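Side-chain contacts in fucolectin-related protein (Streptococcus pneumoniae, PDB 2WMF), which hydrolyses glycosidic bonds as a family 98 glycoside hydrolase and probably acts on host blood-group carbohydrate antigens: residues 52-57 / 502-507; 153-158 / 187-192; 228-233 / 329-334; 277-282 / 288-293; 435-438 / 443-446. One frame throughout, in Å; residues are numbered along the deposited sequence.

In the fold
Contacts 2 and 4 lie wholly within the eight-stranded parallel barrel and its helices, contacts 1 and 3 tie this barrel to later parts of the chain, and contact 5 belongs to the antiparallel sheets beyond it. Contact 4 sits almost at the centre of the molecule. It touches contact 5, whose Asn-435 O is 3.4 Å from Met-277 CE. Contacts 2 and 3 also meet, Met-191 packing on Phe-229, whereas contacts 1 and 3 occupy opposite sides, their centres 41 Å apart. In such barrels the active site lies at the C-terminal ends of the strands; segment 52-57 follows one of these ends, so contact 1 probably borders that rim.

Contact 1. Residues 52-57 / 502-507; sequences GLWWGN and KSWKKE
The Trp-54 indole meets Trp-504 from its pyrrole ring to its benzo ring, with Trp-504 CE3 over one face. From CB, a first torsion of -165° sets CG anti to the backbone N and sends the ring toward the turn at 502-505. CG comes within 4.0 Å of Trp-504 CE3, and the next atom, CD1, is closer, 3.4 Å from Trp-504 CZ3. CD1 also sits over the centre of the Trp-55 ring. NE1 lies 3.5 Å from Trp-504 CE3 but gives its hydrogen to Glu-508. At the far end CZ2 is 3.4 Å from Trp-504 C, with Lys-505 O at the ring edge, 3.5 Å from CZ2. Trp-504 meets both neighbours obliquely, its six-membered ring tilted 52° to the Trp-54 pyrrole, its CH2 4.1 Å from Trp-55 CH2. Broad, flat indoles suit a seam where one ring covers both another ring and a turn's backbone. The result is an aromatic cluster joining the loop after the first (beta/alpha)8-barrel strand to the start of helix 506-517.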
# COMPACT_ATOMS: atom_id res chain seq x y z
N GLY A 52 -21.13 -10.79 16.56
CA GLY A 52 -20.84 -11.07 15.17
C GLY A 52 -19.56 -10.48 14.59
O GLY A 52 -19.36 -10.58 13.37
N LEU A 53 -18.70 -9.87 15.42
CA LEU A 53 -17.37 -9.33 14.94
C LEU A 53 -16.19 -9.73 15.83
O LEU A 53 -16.29 -9.82 17.06
CB LEU A 53 -17.39 -7.79 14.77
CG LEU A 53 -18.40 -7.19 13.79
CD1 LEU A 53 -18.41 -5.67 13.95
CD2 LEU A 53 -18.08 -7.58 12.33
N TRP A 54 -15.06 -9.98 15.18
CA TRP A 54 -13.81 -10.41 15.83
C TRP A 54 -13.04 -9.20 16.36
O TRP A 54 -13.35 -8.05 16.04
CB TRP A 54 -13.00 -11.24 14.83
CG TRP A 54 -11.87 -12.05 15.42
CD1 TRP A 54 -10.56 -11.97 15.07
CD2 TRP A 54 -11.97 -13.05 16.43
NE1 TRP A 54 -9.81 -12.88 15.79
CE2 TRP A 54 -10.65 -13.55 16.65
CE3 TRP A 54 -13.02 -13.58 17.17
CZ2 TRP A 54 -10.37 -14.55 17.58
CZ3 TRP A 54 -12.73 -14.57 18.12
CH2 TRP A 54 -11.43 -15.03 18.31
N TRP A 55 -12.05 -9.45 17.22
CA TRP A 55 -11.13 -8.41 17.72
C TRP A 55 -11.80 -7.34 18.59
O TRP A 55 -11.24 -6.28 18.84
CB TRP A 55 -10.32 -7.80 16.55
CG TRP A 55 -9.18 -8.69 16.12
CD1 TRP A 55 -8.29 -9.32 16.94
CD2 TRP A 55 -8.85 -9.11 14.79
NE1 TRP A 55 -7.40 -10.05 16.21
CE2 TRP A 55 -7.75 -9.96 14.88
CE3 TRP A 55 -9.39 -8.83 13.52
CZ2 TRP A 55 -7.14 -10.50 13.76
CZ3 TRP A 55 -8.80 -9.42 12.41
CH2 TRP A 55 -7.69 -10.22 12.55
N GLY A 56 -12.98 -7.66 19.11
CA GLY A 56 -13.66 -6.76 20.03
C GLY A 56 -14.20 -5.48 19.42
O GLY A 56 -14.54 -4.55 20.13
N ASN A 57 -14.28 -5.45 18.09
CA ASN A 57 -14.66 -4.24 17.40
C ASN A 57 -16.16 -4.18 17.11
O ASN A 57 -16.87 -5.20 17.14
CB ASN A 57 -13.83 -4.15 16.10
CG ASN A 57 -12.34 -3.91 16.37
OD1 ASN A 57 -11.98 -3.34 17.39
ND2 ASN A 57 -11.48 -4.28 15.41
N LYS A 502 -3.27 -20.47 16.47
CA LYS A 502 -4.35 -19.93 17.29
C LYS A 502 -5.00 -18.69 16.69
O LYS A 502 -5.75 -17.97 17.39
CB LYS A 502 -3.83 -19.61 18.69
CG LYS A 502 -3.13 -20.76 19.41
CD LYS A 502 -4.00 -21.96 19.52
CE LYS A 502 -3.31 -23.06 20.37
NZ LYS A 502 -4.12 -24.31 20.17
N SER A 503 -4.72 -18.42 15.41
CA SER A 503 -5.49 -17.42 14.66
C SER A 503 -6.99 -17.76 14.80
O SER A 503 -7.37 -18.94 14.74
CB SER A 503 -5.16 -17.43 13.16
OG SER A 503 -3.85 -17.04 12.88
N TRP A 504 -7.82 -16.74 15.02
CA TRP A 504 -9.27 -16.93 15.12
C TRP A 504 -9.68 -17.67 16.42
O TRP A 504 -10.85 -18.03 16.56
CB TRP A 504 -9.93 -17.57 13.88
CG TRP A 504 -9.53 -16.97 12.58
CD1 TRP A 504 -8.86 -17.58 11.57
CD2 TRP A 504 -9.75 -15.61 12.14
NE1 TRP A 504 -8.66 -16.72 10.54
CE2 TRP A 504 -9.18 -15.50 10.86
CE3 TRP A 504 -10.38 -14.50 12.70
CZ2 TRP A 504 -9.21 -14.30 10.12
CZ3 TRP A 504 -10.43 -13.32 11.95
CH2 TRP A 504 -9.84 -13.23 10.69
N LYS A 505 -8.75 -17.81 17.37
CA LYS A 505 -9.00 -18.45 18.67
C LYS A 505 -8.68 -17.51 19.85
O LYS A 505 -8.21 -16.39 19.65
CB LYS A 505 -8.20 -19.76 18.76
CG LYS A 505 -8.53 -20.76 17.67
CD LYS A 505 -7.78 -22.07 17.83
CE LYS A 505 -8.27 -23.19 16.91
NZ LYS A 505 -8.25 -22.88 15.43
N LYS A 506 -8.95 -17.96 21.08
CA LYS A 506 -8.82 -17.12 22.27
C LYS A 506 -7.44 -16.48 22.46
O LYS A 506 -7.33 -15.34 22.92
CB LYS A 506 -9.20 -17.94 23.55
CG LYS A 506 -8.26 -19.09 23.87
CD LYS A 506 -8.68 -19.83 25.17
CE LYS A 506 -7.49 -20.59 25.76
NZ LYS A 506 -7.90 -21.92 26.22
N GLU A 507 -6.38 -17.20 22.10
CA GLU A 507 -5.03 -16.66 22.25
C GLU A 507 -4.86 -15.39 21.41
O GLU A 507 -4.17 -14.46 21.83
CB GLU A 507 -3.95 -17.68 21.87
CG GLU A 507 -3.85 -18.87 22.84
CD GLU A 507 -4.82 -20.01 22.56
OE1 GLU A 507 -5.74 -19.96 21.67
OE2 GLU A 507 -4.64 -21.04 23.29

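Contact 2. Residues 153-158 / 187-192; sequences WIYNNQ and WETIMN
The phenol ring of Tyr-155 is approached obliquely by two methyl groups, one from Thr-189 and one from Ile-190. Both come from the same side of the ring plane: Ile-190 CD1 lies beside Tyr-155 CE1, at 3.5 Å, and Thr-189 CG2 nearer the phenol end, 3.8 Å from Tyr-155 CE2 and 3.5 Å from Tyr-155 OH. A second flat group, the indole of Trp-153, has Ile-154 CG2 over one face.

With CG anti to its backbone N (chi1 178°), Tyr-155 stretches out of the loop to the helix surface. Thr-189 suits its place because its two branches divide the work: OG1 turns back to Trp-185 O in the preceding turn, and the methyl is left to meet the tyrosine. Ile-190 is branched and long enough to touch both the ring and Phe-196 of the next helix. Beyond Tyr-155 the loop is shaped by Asn-156, whose OD1 accepts from Gln-158 N at 2.9 Å, in the carbonyl plane, capping the turn into helix 159-172.

The loop after the fourth barrel strand thus rests on the helix after the fifth. Between the two segments the chemistry is apolar, implying cohesion by close-fitting methyl and ring surfaces rather than by directed polar bonds.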
# COMPACT_ATOMS: atom_id res chain seq x y z
N TRP A 153 -2.41 -19.19 -3.96
CA TRP A 153 -2.05 -20.53 -3.52
C TRP A 153 -3.08 -21.61 -3.83
O TRP A 153 -2.88 -22.80 -3.49
CB TRP A 153 -1.73 -20.53 -2.02
CG TRP A 153 -2.87 -20.08 -1.14
CD1 TRP A 153 -3.19 -18.80 -0.83
CD2 TRP A 153 -3.84 -20.91 -0.45
NE1 TRP A 153 -4.31 -18.76 -0.03
CE2 TRP A 153 -4.70 -20.05 0.25
CE3 TRP A 153 -4.04 -22.30 -0.34
CZ2 TRP A 153 -5.75 -20.52 1.04
CZ3 TRP A 153 -5.09 -22.76 0.47
CH2 TRP A 153 -5.95 -21.88 1.12
N ILE A 154 -4.15 -21.21 -4.50
CA ILE A 154 -5.34 -22.08 -4.64
C ILE A 154 -6.15 -21.69 -5.88
O ILE A 154 -7.38 -21.54 -5.86
CB ILE A 154 -6.14 -22.10 -3.30
CG1 ILE A 154 -7.24 -23.14 -3.29
CG2 ILE A 154 -6.67 -20.71 -2.91
CD1 ILE A 154 -7.52 -23.66 -1.87
N TYR A 155 -5.44 -21.48 -6.98
CA TYR A 155 -6.05 -20.99 -8.22
C TYR A 155 -6.97 -22.08 -8.82
O TYR A 155 -6.65 -23.28 -8.80
CB TYR A 155 -4.99 -20.60 -9.22
CG TYR A 155 -5.57 -20.13 -10.53
CD1 TYR A 155 -6.21 -18.90 -10.61
CD2 TYR A 155 -5.55 -20.94 -11.69
CE1 TYR A 155 -6.80 -18.46 -11.79
CE2 TYR A 155 -6.14 -20.48 -12.91
CZ TYR A 155 -6.74 -19.23 -12.93
OH TYR A 155 -7.39 -18.69 -14.07
N ASN A 156 -8.06 -21.64 -9.43
CA ASN A 156 -8.86 -22.50 -10.33
C ASN A 156 -9.49 -21.63 -11.43
O ASN A 156 -9.52 -20.40 -11.33
CB ASN A 156 -9.89 -23.32 -9.57
CG ASN A 156 -11.00 -22.47 -8.99
OD1 ASN A 156 -11.77 -21.86 -9.75
ND2 ASN A 156 -11.09 -22.41 -7.66
N ASN A 157 -9.98 -22.29 -12.46
CA ASN A 157 -10.42 -21.59 -13.67
C ASN A 157 -11.80 -20.91 -13.57
O ASN A 157 -12.24 -20.28 -14.54
CB ASN A 157 -10.39 -22.52 -14.88
CG ASN A 157 -11.40 -23.67 -14.79
OD1 ASN A 157 -12.43 -23.61 -14.08
ND2 ASN A 157 -11.12 -24.74 -15.55
N GLN A 158 -12.47 -21.04 -12.43
CA GLN A 158 -13.76 -20.34 -12.21
C GLN A 158 -13.61 -18.91 -11.64
O GLN A 158 -14.56 -18.11 -11.66
CB GLN A 158 -14.68 -21.15 -11.32
CG GLN A 158 -15.01 -22.53 -11.85
CD GLN A 158 -16.09 -23.26 -11.06
OE1 GLN A 158 -16.99 -22.66 -10.45
NE2 GLN A 158 -16.03 -24.60 -11.09
N TRP A 187 -1.28 -13.06 -11.99
CA TRP A 187 -1.92 -11.96 -12.70
C TRP A 187 -1.85 -12.17 -14.22
O TRP A 187 -2.79 -11.76 -14.96
CB TRP A 187 -1.33 -10.60 -12.27
CG TRP A 187 -1.86 -10.12 -10.97
CD1 TRP A 187 -1.15 -9.87 -9.84
CD2 TRP A 187 -3.22 -9.77 -10.66
NE1 TRP A 187 -1.98 -9.42 -8.84
CE2 TRP A 187 -3.26 -9.37 -9.31
CE3 TRP A 187 -4.42 -9.79 -11.38
CZ2 TRP A 187 -4.45 -8.95 -8.67
CZ3 TRP A 187 -5.60 -9.44 -10.74
CH2 TRP A 187 -5.61 -9.00 -9.40
N GLU A 188 -0.77 -12.76 -14.71
CA GLU A 188 -0.69 -13.09 -16.14
C GLU A 188 -1.88 -14.02 -16.51
O GLU A 188 -2.56 -13.87 -17.54
CB GLU A 188 0.65 -13.74 -16.48
CG GLU A 188 1.80 -12.80 -16.52
CD GLU A 188 3.17 -13.45 -16.53
OE1 GLU A 188 3.27 -14.72 -16.63
OE2 GLU A 188 4.15 -12.68 -16.50
N THR A 189 -2.15 -14.96 -15.63
CA THR A 189 -3.18 -15.97 -15.87
C THR A 189 -4.57 -15.36 -15.84
O THR A 189 -5.42 -15.64 -16.72
CB THR A 189 -3.01 -17.16 -14.86
OG1 THR A 189 -1.74 -17.77 -15.08
CG2 THR A 189 -4.07 -18.20 -15.09
N ILE A 190 -4.79 -14.48 -14.87
CA ILE A 190 -6.13 -13.84 -14.76
C ILE A 190 -6.49 -13.08 -16.04
O ILE A 190 -7.60 -13.24 -16.54
CB ILE A 190 -6.22 -12.89 -13.52
CG1 ILE A 190 -6.02 -13.72 -12.24
CG2 ILE A 190 -7.49 -12.04 -13.51
CD1 ILE A 190 -6.82 -14.93 -12.13
N MET A 191 -5.58 -12.25 -16.53
CA MET A 191 -5.90 -11.40 -17.69
C MET A 191 -5.81 -12.14 -19.04
O MET A 191 -6.27 -11.64 -20.06
CB MET A 191 -5.12 -10.08 -17.65
CG MET A 191 -5.73 -8.91 -18.43
SD MET A 191 -7.38 -8.45 -17.87
CE MET A 191 -7.03 -7.47 -16.37
N ASN A 192 -5.20 -13.33 -19.07
CA ASN A 192 -5.36 -14.25 -20.22
C ASN A 192 -6.74 -14.90 -20.31
O ASN A 192 -7.11 -15.41 -21.38
CB ASN A 192 -4.25 -15.36 -20.21
CG ASN A 192 -2.90 -14.90 -20.76
OD1 ASN A 192 -1.83 -15.32 -20.26
ND2 ASN A 192 -2.93 -14.04 -21.77

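Contact 3. Residues 228-233 / 329-334; sequences GFWLSG and EEVVNR
Leu-231 and Val-331 form the tight part of this contact, meeting at about a right angle. Leu-231 CD2 is 3.7 Å from Val-331 CG1 and 3.8 Å from Val-332 CG2, so one methyl is wedged between two valines of the facing helix, while Leu-231 CD1 adds a 3.9 Å approach to Val-331 CG1. Beta-branched valines suit a helix face pressed this close, since their methyls stand near the backbone. Trp-230 touches less closely: its CZ3, at the ring edge, is 4.0 Å from Val-331 CG2. Its long side chain gets there with CG anti to the backbone N (chi1 171°).

Helix 219-231 is the one that follows the sixth strand of the (beta/alpha)8 barrel, and helix 328-334 comes after the last barrel strand, so the contact fixes the chain just past the barrel to its outer layer. Gly-233 ends the first helix in a Schellman motif, its positive phi being easy for a residue without a side chain. Just before it, Ser-232 OG bonds to Gly-228 O at 2.8 Å, on the opposite face of that carbonyl from Ser-232 N.

Toward solvent, helix 328-334 carries the exposed Glu-329, Glu-330 and Asn-333. Arg-334 turns inward instead, laying its guanidinium face over Val-331 CG2 and bonding to Thr-284 O.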
# COMPACT_ATOMS: atom_id res chain seq x y z
N GLY A 228 0.59 -1.77 -14.60
CA GLY A 228 0.53 -1.92 -16.07
C GLY A 228 -0.91 -2.12 -16.58
O GLY A 228 -1.28 -1.58 -17.63
N PHE A 229 -1.72 -2.86 -15.84
CA PHE A 229 -3.17 -3.03 -16.19
C PHE A 229 -3.90 -1.68 -16.21
O PHE A 229 -4.70 -1.40 -17.10
CB PHE A 229 -3.89 -3.95 -15.19
CG PHE A 229 -3.48 -5.42 -15.23
CD1 PHE A 229 -3.13 -6.07 -16.39
CD2 PHE A 229 -3.54 -6.15 -14.06
CE1 PHE A 229 -2.85 -7.42 -16.38
CE2 PHE A 229 -3.25 -7.47 -14.03
CZ PHE A 229 -2.89 -8.12 -15.16
N TRP A 230 -3.61 -0.85 -15.23
CA TRP A 230 -4.19 0.49 -15.10
C TRP A 230 -3.73 1.33 -16.29
O TRP A 230 -4.54 1.97 -16.95
CB TRP A 230 -3.72 1.10 -13.77
CG TRP A 230 -4.04 2.54 -13.58
CD1 TRP A 230 -5.30 3.12 -13.54
CD2 TRP A 230 -3.10 3.60 -13.38
NE1 TRP A 230 -5.16 4.50 -13.35
CE2 TRP A 230 -3.82 4.79 -13.21
CE3 TRP A 230 -1.70 3.64 -13.27
CZ2 TRP A 230 -3.19 6.00 -12.96
CZ3 TRP A 230 -1.08 4.85 -13.05
CH2 TRP A 230 -1.82 6.01 -12.88
N LEU A 231 -2.42 1.31 -16.58
CA LEU A 231 -1.87 2.10 -17.70
C LEU A 231 -2.43 1.62 -19.05
O LEU A 231 -2.49 2.40 -20.02
CB LEU A 231 -0.34 2.00 -17.69
CG LEU A 231 0.33 2.76 -16.55
CD1 LEU A 231 1.84 2.42 -16.29
CD2 LEU A 231 0.15 4.28 -16.75
N SER A 232 -2.80 0.34 -19.13
CA SER A 232 -3.35 -0.27 -20.34
C SER A 232 -4.86 -0.07 -20.52
O SER A 232 -5.43 -0.55 -21.51
CB SER A 232 -3.05 -1.78 -20.33
OG SER A 232 -1.65 -2.07 -20.32
N GLY A 233 -5.50 0.59 -19.55
CA GLY A 233 -6.93 0.88 -19.61
C GLY A 233 -7.84 -0.25 -19.19
O GLY A 233 -9.05 -0.21 -19.46
N GLU A 329 -1.82 10.09 -17.07
CA GLU A 329 -1.04 10.77 -18.10
C GLU A 329 0.36 11.19 -17.60
O GLU A 329 1.33 11.11 -18.33
CB GLU A 329 -1.84 11.94 -18.72
CG GLU A 329 -2.19 13.03 -17.77
CD GLU A 329 -3.54 12.87 -17.06
OE1 GLU A 329 -4.10 11.77 -16.94
OE2 GLU A 329 -4.04 13.89 -16.56
N GLU A 330 0.44 11.55 -16.32
CA GLU A 330 1.77 11.85 -15.72
C GLU A 330 2.68 10.59 -15.70
O GLU A 330 3.88 10.66 -15.99
CB GLU A 330 1.64 12.42 -14.31
CG GLU A 330 1.14 13.86 -14.22
CD GLU A 330 0.89 14.21 -12.75
OE1 GLU A 330 1.93 14.54 -12.15
OE2 GLU A 330 -0.26 14.06 -12.20
N VAL A 331 2.08 9.46 -15.33
CA VAL A 331 2.82 8.19 -15.35
C VAL A 331 3.20 7.81 -16.77
O VAL A 331 4.37 7.51 -17.03
CB VAL A 331 2.08 7.10 -14.60
CG1 VAL A 331 2.86 5.77 -14.63
CG2 VAL A 331 1.87 7.53 -13.15
N VAL A 332 2.27 7.88 -17.71
CA VAL A 332 2.61 7.63 -19.12
C VAL A 332 3.78 8.54 -19.57
O VAL A 332 4.79 8.08 -20.14
CB VAL A 332 1.38 7.77 -20.04
CG1 VAL A 332 1.81 7.88 -21.52
CG2 VAL A 332 0.42 6.60 -19.78
N ASN A 333 3.68 9.82 -19.25
CA ASN A 333 4.63 10.77 -19.82
C ASN A 333 6.05 10.68 -19.26
O ASN A 333 7.01 11.01 -19.96
CB ASN A 333 4.05 12.17 -19.83
CG ASN A 333 2.99 12.30 -20.94
OD1 ASN A 333 3.17 11.73 -22.03
ND2 ASN A 333 1.90 12.98 -20.67
N ARG A 334 6.20 10.14 -18.06
CA ARG A 334 7.53 9.93 -17.47
C ARG A 334 8.15 8.58 -17.86
O ARG A 334 9.31 8.30 -17.53
CB ARG A 334 7.44 10.04 -15.93
CG ARG A 334 6.97 8.75 -15.28
CD ARG A 334 6.59 8.94 -13.85
NE ARG A 334 6.16 7.69 -13.25
CZ ARG A 334 5.71 7.54 -12.01
NH1 ARG A 334 5.59 8.59 -11.21
NH2 ARG A 334 5.41 6.32 -11.59

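Contact 4. Residues 277-282 / 288-293; sequences MEMMNV and TVYNFE
Helix 277-282 runs nearly antiparallel to strand 289-293, at 152° between their directions, and the two axes approach to 9.6 Å. The backbones are nearest where Met-279 faces Tyr-290, their CA atoms 7.2 Å apart. Tyr-290 points at the helix and presents the edge of its ring, with Met-279 O near the ring plane, 3.7 Å from Tyr-290 CE1. Val-282, one turn further on, brings CG1 obliquely to the same atom, 3.9 Å from Tyr-290 CE1.

This is the return leg of a beta-alpha-beta crossover: the chain leaves strand 237-243, passes through helix 272-283 and comes back as strand 289-293, the eighth of the (beta/alpha)8 barrel and parallel to the seventh. Tyr-290 therefore belongs to the layer between barrel and helices, whereas Asn-291 ND2 bonds to Glu-77 of the second strand.

Met-279 suits this buried layer because its flexible, unbranched chain can follow two rings. Its sulfur forms a Met-aromatic contact at the edge of Phe-292, SD lying 3.6 Å from CZ of that ring and 74° off the ring normal. A bend at chi3 (69°) then carries CE to 4.0 Å from Tyr-290 CD1. Phe-316 and Phe-317 of helix 307-322 also pack against Met-279.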
# COMPACT_ATOMS: atom_id res chain seq x y z
N MET A 277 5.75 3.44 3.94
CA MET A 277 6.64 3.31 2.79
C MET A 277 6.06 2.38 1.69
O MET A 277 6.16 2.66 0.48
CB MET A 277 8.01 2.84 3.26
CG MET A 277 8.71 3.91 4.13
SD MET A 277 9.95 3.31 5.33
CE MET A 277 10.85 2.27 4.29
N GLU A 278 5.43 1.27 2.10
CA GLU A 278 4.67 0.43 1.17
C GLU A 278 3.54 1.25 0.45
O GLU A 278 3.36 1.11 -0.75
CB GLU A 278 4.11 -0.84 1.84
CG GLU A 278 5.12 -1.72 2.55
CD GLU A 278 4.61 -3.12 2.76
OE1 GLU A 278 3.92 -3.65 1.87
OE2 GLU A 278 4.84 -3.70 3.85
N MET A 279 2.83 2.10 1.20
CA MET A 279 1.83 2.96 0.59
C MET A 279 2.49 3.93 -0.40
O MET A 279 1.95 4.19 -1.48
CB MET A 279 1.05 3.78 1.63
CG MET A 279 0.30 2.90 2.68
SD MET A 279 -0.33 3.91 4.06
CE MET A 279 -1.63 4.88 3.28
N MET A 280 3.67 4.47 -0.04
CA MET A 280 4.39 5.35 -0.97
C MET A 280 4.71 4.69 -2.33
O MET A 280 4.63 5.33 -3.34
CB MET A 280 5.68 5.83 -0.34
CG MET A 280 6.39 6.90 -1.16
SD MET A 280 7.99 7.41 -0.47
CE MET A 280 7.44 8.40 0.91
N ASN A 281 5.06 3.40 -2.35
CA ASN A 281 5.31 2.68 -3.59
C ASN A 281 4.08 2.69 -4.50
O ASN A 281 4.22 2.70 -5.73
CB ASN A 281 5.67 1.22 -3.27
CG ASN A 281 7.09 1.05 -2.74
OD1 ASN A 281 7.86 2.01 -2.59
ND2 ASN A 281 7.42 -0.21 -2.40
N VAL A 282 2.92 2.61 -3.86
CA VAL A 282 1.62 2.58 -4.59
C VAL A 282 1.30 4.01 -5.08
O VAL A 282 1.11 4.23 -6.31
CB VAL A 282 0.52 1.99 -3.70
CG1 VAL A 282 -0.86 2.22 -4.33
CG2 VAL A 282 0.80 0.45 -3.45
N THR A 288 -4.30 4.38 -6.05
CA THR A 288 -5.31 5.19 -5.38
C THR A 288 -6.18 4.48 -4.37
O THR A 288 -7.07 5.09 -3.79
CB THR A 288 -6.23 5.84 -6.44
OG1 THR A 288 -6.72 4.82 -7.32
CG2 THR A 288 -5.51 6.93 -7.24
N VAL A 289 -5.93 3.18 -4.14
CA VAL A 289 -6.73 2.40 -3.22
C VAL A 289 -5.78 1.66 -2.26
O VAL A 289 -4.89 0.98 -2.70
CB VAL A 289 -7.65 1.38 -3.98
CG1 VAL A 289 -8.35 0.45 -2.96
CG2 VAL A 289 -8.65 2.14 -4.86
N TYR A 290 -6.03 1.80 -0.96
CA TYR A 290 -5.16 1.29 0.11
C TYR A 290 -5.97 0.46 1.10
O TYR A 290 -6.98 0.95 1.66
CB TYR A 290 -4.49 2.46 0.84
CG TYR A 290 -3.76 3.44 -0.05
CD1 TYR A 290 -2.39 3.32 -0.27
CD2 TYR A 290 -4.42 4.52 -0.63
CE1 TYR A 290 -1.72 4.24 -1.07
CE2 TYR A 290 -3.77 5.43 -1.45
CZ TYR A 290 -2.40 5.29 -1.66
OH TYR A 290 -1.73 6.20 -2.45
N ASN A 291 -5.53 -0.78 1.32
CA ASN A 291 -6.12 -1.71 2.23
C ASN A 291 -4.99 -2.35 3.05
O ASN A 291 -3.85 -2.25 2.64
CB ASN A 291 -6.92 -2.78 1.44
CG ASN A 291 -8.01 -3.49 2.24
OD1 ASN A 291 -8.11 -3.39 3.48
ND2 ASN A 291 -8.86 -4.23 1.50
N PHE A 292 -5.32 -3.00 4.17
CA PHE A 292 -4.33 -3.44 5.14
C PHE A 292 -4.74 -4.69 5.90
O PHE A 292 -5.92 -4.89 6.20
CB PHE A 292 -4.06 -2.34 6.19
CG PHE A 292 -3.60 -1.07 5.56
CD1 PHE A 292 -2.25 -0.85 5.32
CD2 PHE A 292 -4.53 -0.16 5.08
CE1 PHE A 292 -1.82 0.30 4.67
CE2 PHE A 292 -4.12 1.01 4.41
CZ PHE A 292 -2.76 1.22 4.18
N GLU A 293 -3.73 -5.49 6.21
CA GLU A 293 -3.81 -6.53 7.25
C GLU A 293 -2.47 -6.50 7.98
O GLU A 293 -1.54 -5.90 7.50
CB GLU A 293 -3.98 -7.92 6.60
CG GLU A 293 -5.22 -8.12 5.79
CD GLU A 293 -5.43 -9.58 5.32
OE1 GLU A 293 -5.11 -10.53 6.09
OE2 GLU A 293 -5.91 -9.77 4.17

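Contact 5. Residues 435-438 / 443-446; sequences NSNA and NQQV
Gln-444 makes two hydrogen bonds to Ser-436, using both ends of its amide. Ser-436 N donates to Gln-444 OE1 at 2.8 Å; the bond is nearly straight, 165° at the hydrogen, although the donor stands above the carbonyl plane. In return Gln-444 NE2 gives a hydrogen to Ser-436 OG at 3.1 Å, and this partner lies in the amide plane. Serine suits the site: with chi1 at 65°, OG lies where the same glutamine can hold both side chain and backbone.

A further bond shapes the loop itself. Asn-435 OD1 accepts from Asn-437 N at 2.9 Å, nearly along the C=O axis, closing an Asx turn, to which the short asparagine side chain is suited because its carbonyl reaches the backbone N two residues on. Asn-435 ND2 is taken by Lys-442 O and Leu-462 O, and Asn-437 ND2 also bonds to Lys-442 O.

The remaining interaction is stacking. The side chains of Asn-435 and Gln-444 cross at about a right angle, yet their amide planes are only 2° apart and stack, with Asn-435 OD1 3.6 Å from Gln-444 CD.

Joining strands of different antiparallel sheets, the loop is thus held against strand 444-449 largely by polar side-chain groups. Such paired, directional bonds imply a fixed rotation for the Gln-444 amide, since turning it over would set donor against donor at Ser-436 N.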
# COMPACT_ATOMS: atom_id res chain seq x y z
N ASN A 435 14.78 5.12 3.55
CA ASN A 435 15.83 4.16 3.82
C ASN A 435 15.25 2.78 3.45
O ASN A 435 14.18 2.42 3.94
CB ASN A 435 16.21 4.22 5.30
CG ASN A 435 17.29 3.21 5.70
OD1 ASN A 435 17.24 2.04 5.28
ND2 ASN A 435 18.31 3.68 6.44
N SER A 436 15.93 2.06 2.55
CA SER A 436 15.44 0.81 1.97
C SER A 436 15.73 -0.47 2.76
O SER A 436 15.42 -1.57 2.26
CB SER A 436 15.96 0.62 0.55
OG SER A 436 17.35 0.44 0.51
N ASN A 437 16.34 -0.32 3.95
CA ASN A 437 16.64 -1.48 4.82
C ASN A 437 15.44 -1.91 5.68
O ASN A 437 15.05 -1.22 6.62
CB ASN A 437 17.83 -1.12 5.72
CG ASN A 437 19.13 -1.01 4.97
OD1 ASN A 437 19.35 -1.66 3.95
ND2 ASN A 437 20.03 -0.14 5.49
N ALA A 438 14.85 -3.08 5.33
CA ALA A 438 13.63 -3.53 6.02
C ALA A 438 13.92 -3.97 7.45
O ALA A 438 13.13 -3.68 8.38
CB ALA A 438 12.91 -4.68 5.24
N ASN A 443 22.09 3.06 8.50
CA ASN A 443 21.64 4.32 7.89
C ASN A 443 21.98 4.38 6.42
O ASN A 443 22.90 3.72 5.95
CB ASN A 443 22.31 5.53 8.55
CG ASN A 443 21.70 5.89 9.90
OD1 ASN A 443 21.13 5.05 10.61
ND2 ASN A 443 21.77 7.20 10.25
N GLN A 444 21.20 5.18 5.68
CA GLN A 444 21.47 5.49 4.28
C GLN A 444 21.46 6.99 4.08
O GLN A 444 20.79 7.73 4.81
CB GLN A 444 20.49 4.78 3.36
CG GLN A 444 20.58 3.26 3.43
CD GLN A 444 19.52 2.53 2.58
OE1 GLN A 444 18.51 3.13 2.19
NE2 GLN A 444 19.72 1.23 2.35
N GLN A 445 22.17 7.40 3.04
CA GLN A 445 22.30 8.81 2.70
C GLN A 445 21.91 9.03 1.25
O GLN A 445 22.12 8.17 0.39
CB GLN A 445 23.74 9.31 2.94
CG GLN A 445 24.24 9.13 4.36
CD GLN A 445 24.63 7.70 4.72
OE1 GLN A 445 25.29 7.02 3.94
NE2 GLN A 445 24.28 7.27 5.95
N VAL A 446 21.32 10.21 1.00
CA VAL A 446 21.10 10.69 -0.33
C VAL A 446 21.57 12.12 -0.42
O VAL A 446 21.45 12.90 0.53
CB VAL A 446 19.61 10.56 -0.77
CG1 VAL A 446 19.17 9.05 -0.80
CG2 VAL A 446 18.63 11.37 0.05